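DUF2018 family protein (Campylobacter jejuni subsp. jejuni, PDB 4NPX) is of unknown function but folds as a small, mostly helical protein that forms a two-chain assembly with a second copy of itself. Local coordinates at residues N50-L53 with G54-E57; Y103-L106 with G107-L111. All blocks are in the same frame, centred on the assembly; numbering follows the deposited sequence.

Contact 1: residues N50-L53 with G54-E57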
ATOM      1  N   ASN A  50      -7.047   2.549  14.931  1.00 43.65           N
ATOM      2  CA  ASN A  50      -6.687   3.228  16.169  1.00 44.38           C
ATOM      3  C   ASN A  50      -5.425   4.037  16.137  1.00 46.63           C
ATOM      4  O   ASN A  50      -4.958   4.577  17.165  1.00 44.17           O
ATOM      5  CB  ASN A  50      -6.675   2.193  17.301  1.00 46.34           C
ATOM      6  CG  ASN A  50      -8.077   1.680  17.571  1.00 48.03           C
ATOM      7  OD1 ASN A  50      -8.900   2.402  18.198  1.00 53.53           O
ATOM      8  ND2 ASN A  50      -8.401   0.469  17.052  1.00 46.31           N
ATOM      9  N   GLY A  51      -4.921   4.216  14.949  1.00 43.25           N
ATOM     10  CA  GLY A  51      -3.683   4.929  14.812  1.00 45.55           C
ATOM     11  C   GLY A  51      -3.900   6.395  14.850  1.00 47.36           C
ATOM     12  O   GLY A  51      -4.976   6.880  14.465  1.00 47.39           O
ATOM     13  N   ASN A  52      -2.890   7.099  15.300  1.00 49.80           N
ATOM     14  CA  ASN A  52      -2.959   8.531  15.315  1.00 55.79           C
ATOM     15  C   ASN A  52      -2.522   9.029  13.951  1.00 53.83           C
ATOM     16  O   ASN A  52      -1.745   8.351  13.217  1.00 47.67           O
ATOM     17  CB  ASN A  52      -2.019   9.109  16.336  1.00 69.22           C
ATOM     18  CG  ASN A  52      -0.587   8.781  16.020  1.00 74.98           C
ATOM     19  OD1 ASN A  52      -0.214   7.603  15.996  1.00 98.49           O
ATOM     20  ND2 ASN A  52       0.234   9.814  15.795  1.00 78.67           N
ATOM     21  N   LEU A  53      -2.925  10.257  13.658  1.00 53.77           N
ATOM     22  CA  LEU A  53      -2.640  10.855  12.342  1.00 54.97           C
ATOM     23  C   LEU A  53      -1.133  10.809  11.876  1.00 51.41           C
ATOM     24  O   LEU A  53      -0.826  10.411  10.739  1.00 48.71           O
ATOM     25  CB  LEU A  53      -3.173  12.286  12.370  1.00 58.25           C
ATOM     26  CG  LEU A  53      -3.019  13.049  11.082  1.00 62.75           C
ATOM     27  CD1 LEU A  53      -4.028  12.514  10.060  1.00 67.05           C
ATOM     28  CD2 LEU A  53      -3.182  14.526  11.299  1.00 67.10           C
ATOM     29  N   GLY A  54      -0.227  11.274  12.732  1.00 51.82           N
ATOM     30  CA  GLY A  54       1.189  11.336  12.409  1.00 51.96           C
ATOM     31  C   GLY A  54       1.769   9.976  12.065  1.00 50.39           C
ATOM     32  O   GLY A  54       2.463   9.829  11.075  1.00 48.34           O
ATOM     33  N   ALA A  55       1.500   8.996  12.906  1.00 49.89           N
ATOM     34  CA  ALA A  55       1.973   7.629  12.708  1.00 47.66           C
ATOM     35  C   ALA A  55       1.476   7.053  11.389  1.00 46.28           C
ATOM     36  O   ALA A  55       2.250   6.454  10.639  1.00 41.72           O
ATOM     37  CB  ALA A  55       1.467   6.760  13.833  1.00 48.60           C
ATOM     38  N   LEU A  56       0.161   7.151  11.149  1.00 41.93           N
ATOM     39  CA  LEU A  56      -0.388   6.658   9.901  1.00 38.68           C
ATOM     40  C   LEU A  56       0.122   7.398   8.668  1.00 39.42           C
ATOM     41  O   LEU A  56       0.374   6.762   7.634  1.00 39.61           O
ATOM     42  CB  LEU A  56      -1.907   6.711   9.905  1.00 38.01           C
ATOM     43  CG  LEU A  56      -2.615   5.872  10.954  1.00 38.92           C
ATOM     44  CD1 LEU A  56      -4.106   6.256  11.039  1.00 39.88           C
ATOM     45  CD2 LEU A  56      -2.458   4.376  10.645  1.00 37.12           C
ATOM     46  N   GLU A  57       0.213   8.726   8.731  1.00 39.34           N
ATOM     47  CA  GLU A  57       0.675   9.422   7.582  1.00 41.18           C
ATOM     48  C   GLU A  57       2.091   9.024   7.257  1.00 40.92           C
ATOM     49  O   GLU A  57       2.387   8.847   6.142  1.00 40.71           O
ATOM     50  CB  GLU A  57       0.614  10.921   7.777  1.00 44.98           C
ATOM     51  CG  GLU A  57      -0.793  11.504   7.734  1.00 46.58           C
ATOM     52  CD  GLU A  57      -0.836  13.028   8.007  1.00 54.21           C
ATOM     53  OE1 GLU A  57       0.152  13.682   8.538  1.00 56.62           O
ATOM     54  OE2 GLU A  57      -1.914  13.598   7.717  1.00 57.48           O
TER
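E57 turns its side chain back toward L53, the residue one turn earlier in helix 53-76. Its CB and CG both lie against the carbonyl oxygen of L53, with CG 3.2 Å from L53 O. From there the chain runs extended (chi2 177°), and CD reaches the flank of the leucine, 3.8 Å from L53 CG. At the tip OE2 lies 3.3 Å from one methyl, L53 CD1, an approach of a carboxylate oxygen to a hydrocarbon and not a polar bond, while OE1 stays more distant, about as far from L53 O as from L53 CG. The leucine meets it because its CG stands opposite the backbone N (chi1 -178°), which sends the branch across the glutamate obliquely.

The first turn of helix 53-76 is set by two backbone bonds. N52 occupies the N-cap position, and its carbonyl accepts the first of these i to i+4 bonds, from L56 N to N52 O at 3.1 Å, almost straight at the hydrogen (177°). The second, E57 N to L53 O, is shorter at 2.8 Å.

On another side of the turn L56 covers the incoming loop: its CG rests on N52 O, and CD1 lies 3.6 Å from G51 O. The same glycine oxygen accepts a hydrogen bond from Q49 of the second subunit, whose I45 packs on L53, L56 and E57.

Contact 2: residues Y103-L106 with G107-L111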
ATOM      1  N   TYR A 103       0.952  -7.273   6.713  1.00 38.15           N
ATOM      2  CA  TYR A 103       0.117  -6.919   7.865  1.00 37.25           C
ATOM      3  C   TYR A 103       1.001  -6.759   9.111  1.00 38.24           C
ATOM      4  O   TYR A 103       0.886  -5.767   9.824  1.00 38.44           O
ATOM      5  CB  TYR A 103      -1.003  -7.945   8.150  1.00 39.09           C
ATOM      6  CG  TYR A 103      -1.975  -8.130   7.005  1.00 37.73           C
ATOM      7  CD1 TYR A 103      -2.507  -7.045   6.315  1.00 41.26           C
ATOM      8  CD2 TYR A 103      -2.441  -9.370   6.684  1.00 39.73           C
ATOM      9  CE1 TYR A 103      -3.360  -7.216   5.227  1.00 39.94           C
ATOM     10  CE2 TYR A 103      -3.324  -9.553   5.600  1.00 41.23           C
ATOM     11  CZ  TYR A 103      -3.788  -8.459   4.878  1.00 40.27           C
ATOM     12  OH  TYR A 103      -4.707  -8.644   3.802  1.00 39.56           O
ATOM     13  N   ILE A 104       1.842  -7.757   9.392  1.00 39.91           N
ATOM     14  CA  ILE A 104       2.735  -7.688  10.527  1.00 41.09           C
ATOM     15  C   ILE A 104       3.688  -6.487  10.536  1.00 40.24           C
ATOM     16  O   ILE A 104       3.694  -5.732  11.488  1.00 38.86           O
ATOM     17  CB  ILE A 104       3.500  -9.022  10.672  1.00 41.96           C
ATOM     18  CG1 ILE A 104       2.474 -10.112  10.944  1.00 42.70           C
ATOM     19  CG2 ILE A 104       4.475  -8.916  11.806  1.00 46.17           C
ATOM     20  CD1 ILE A 104       2.996 -11.530  10.864  1.00 47.73           C
ATOM     21  N   GLU A 105       4.403  -6.303   9.441  1.00 40.21           N
ATOM     22  CA  GLU A 105       5.450  -5.286   9.206  1.00 45.74           C
ATOM     23  C   GLU A 105       4.855  -3.892   9.344  1.00 39.88           C
ATOM     24  O   GLU A 105       5.331  -3.049  10.071  1.00 40.72           O
ATOM     25  CB  GLU A 105       5.994  -5.372   7.721  1.00 48.69           C
ATOM     26  CG  GLU A 105       6.693  -4.029   7.313  1.00 61.39           C
ATOM     27  CD  GLU A 105       6.475  -3.488   5.896  1.00 61.00           C
ATOM     28  OE1 GLU A 105       5.754  -4.087   5.054  1.00 61.06           O
ATOM     29  OE2 GLU A 105       7.044  -2.386   5.623  1.00 78.55           O
ATOM     30  N   LEU A 106       3.798  -3.641   8.618  1.00 37.29           N
ATOM     31  CA  LEU A 106       3.212  -2.283   8.673  1.00 36.60           C
ATOM     32  C   LEU A 106       2.557  -1.986  10.049  1.00 37.49           C
ATOM     33  O   LEU A 106       2.587  -0.861  10.542  1.00 39.13           O
ATOM     34  CB  LEU A 106       2.242  -2.039   7.520  1.00 37.87           C
ATOM     35  CG  LEU A 106       2.763  -1.909   6.100  1.00 38.66           C
ATOM     36  CD1 LEU A 106       1.585  -1.629   5.136  1.00 37.46           C
ATOM     37  CD2 LEU A 106       3.816  -0.802   6.056  1.00 43.00           C
ATOM     38  N   GLY A 107       1.946  -2.986  10.665  1.00 37.73           N
ATOM     39  CA  GLY A 107       1.341  -2.781  12.002  1.00 39.50           C
ATOM     40  C   GLY A 107       2.396  -2.394  13.047  1.00 41.29           C
ATOM     41  O   GLY A 107       2.115  -1.494  13.863  1.00 40.74           O
ATOM     42  N   ALA A 108       3.529  -3.137  13.061  1.00 40.45           N
ATOM     43  CA  ALA A 108       4.678  -2.913  13.961  1.00 43.63           C
ATOM     44  C   ALA A 108       5.238  -1.527  13.731  1.00 43.76           C
ATOM     45  O   ALA A 108       5.523  -0.804  14.665  1.00 46.87           O
ATOM     46  CB  ALA A 108       5.738  -3.959  13.757  1.00 46.69           C
ATOM     47  N   LYS A 109       5.291  -1.078  12.493  1.00 40.98           N
ATOM     48  CA  LYS A 109       5.740   0.290  12.215  1.00 41.42           C
ATOM     49  C   LYS A 109       4.794   1.342  12.770  1.00 42.49           C
ATOM     50  O   LYS A 109       5.219   2.368  13.273  1.00 43.83           O
ATOM     51  CB  LYS A 109       5.877   0.514  10.708  1.00 40.16           C
ATOM     52  CG  LYS A 109       7.232   0.120  10.213  1.00 42.71           C
ATOM     53  CD  LYS A 109       7.265  -0.013   8.727  1.00 41.26           C
ATOM     54  CE  LYS A 109       8.706  -0.175   8.334  1.00 48.28           C
ATOM     55  NZ  LYS A 109       8.768  -0.559   6.901  1.00 47.72           N
ATOM     56  N   ILE A 110       3.500   1.082  12.664  1.00 40.41           N
ATOM     57  CA  ILE A 110       2.501   2.035  13.122  1.00 41.95           C
ATOM     58  C   ILE A 110       2.497   2.055  14.660  1.00 43.28           C
ATOM     59  O   ILE A 110       2.614   3.116  15.286  1.00 47.23           O
ATOM     60  CB  ILE A 110       1.106   1.697  12.521  1.00 40.03           C
ATOM     61  CG1 ILE A 110       1.072   1.949  10.979  1.00 40.41           C
ATOM     62  CG2 ILE A 110      -0.047   2.499  13.167  1.00 42.95           C
ATOM     63  CD1 ILE A 110      -0.236   1.372  10.390  1.00 41.26           C
ATOM     64  N   LEU A 111       2.311   0.912  15.266  1.00 43.60           N
ATOM     65  CA  LEU A 111       2.346   0.877  16.748  1.00 48.48           C
ATOM     66  C   LEU A 111       3.645   1.437  17.360  1.00 53.64           C
ATOM     67  O   LEU A 111       3.623   1.920  18.481  1.00 53.14           O
ATOM     68  CB  LEU A 111       2.142  -0.536  17.224  1.00 49.73           C
ATOM     69  CG  LEU A 111       0.754  -1.087  17.136  1.00 48.65           C
ATOM     70  CD1 LEU A 111       0.797  -2.551  17.566  1.00 52.39           C
ATOM     71  CD2 LEU A 111      -0.196  -0.308  18.018  1.00 50.88           C
TER
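E105 and K109, one helical turn apart, are joined by a salt bridge in which K109 NZ donates to E105 OE2 at 2.8 Å. The ammonium group comes to the anti lone pair of OE2, on the side away from OE1. E105 bends at chi2 (-140°) to bring its carboxylate round to the lysine, whereas K109 is extended beyond CG and passes its methylenes over the backbone, with CG 3.7 Å from E105 O. The same two residues are tied through the main chain, K109 N to E105 O at 3.1 Å.

Three further i to i+4 bonds accompany it: G107 N to Y103 O, A108 N to I104 O, and I110 N to L106 O. L106 O is also covered by the I110 side chain, whose CG1 approaches to 3.2 Å.

Farther out, L106 packs on V59 and F63 of helix 53-76 and on F64 of the second subunit, while I110 reaches I47 and I48 of helix 40-49. Y103 touches E61 of the second subunit. The arrangement is typical of an alpha-helix with one side open to solvent, carrying an i, i+4 salt bridge, with L106 and I110 buried against neighbouring helices.

How the contacts relate
Contact 1 comes first along the chain, where the loop after helix 40-49 enters helix 53-76; contact 2 follows in the last turns of helix 92-111. Their centres are about 12 Å apart, on the same side of the centre of the chain. They meet directly, with L56 CD2 packed 3.7 Å from I110 CD1 and the methyl of A55 near the carbonyl oxygen of I110. The beginning of helix 53-76 is thus packed against the end of the chain's final helix, and helix 40-49 also joins this packing. Both contacts also touch the second subunit, so these three helices meet beside the dimer interface.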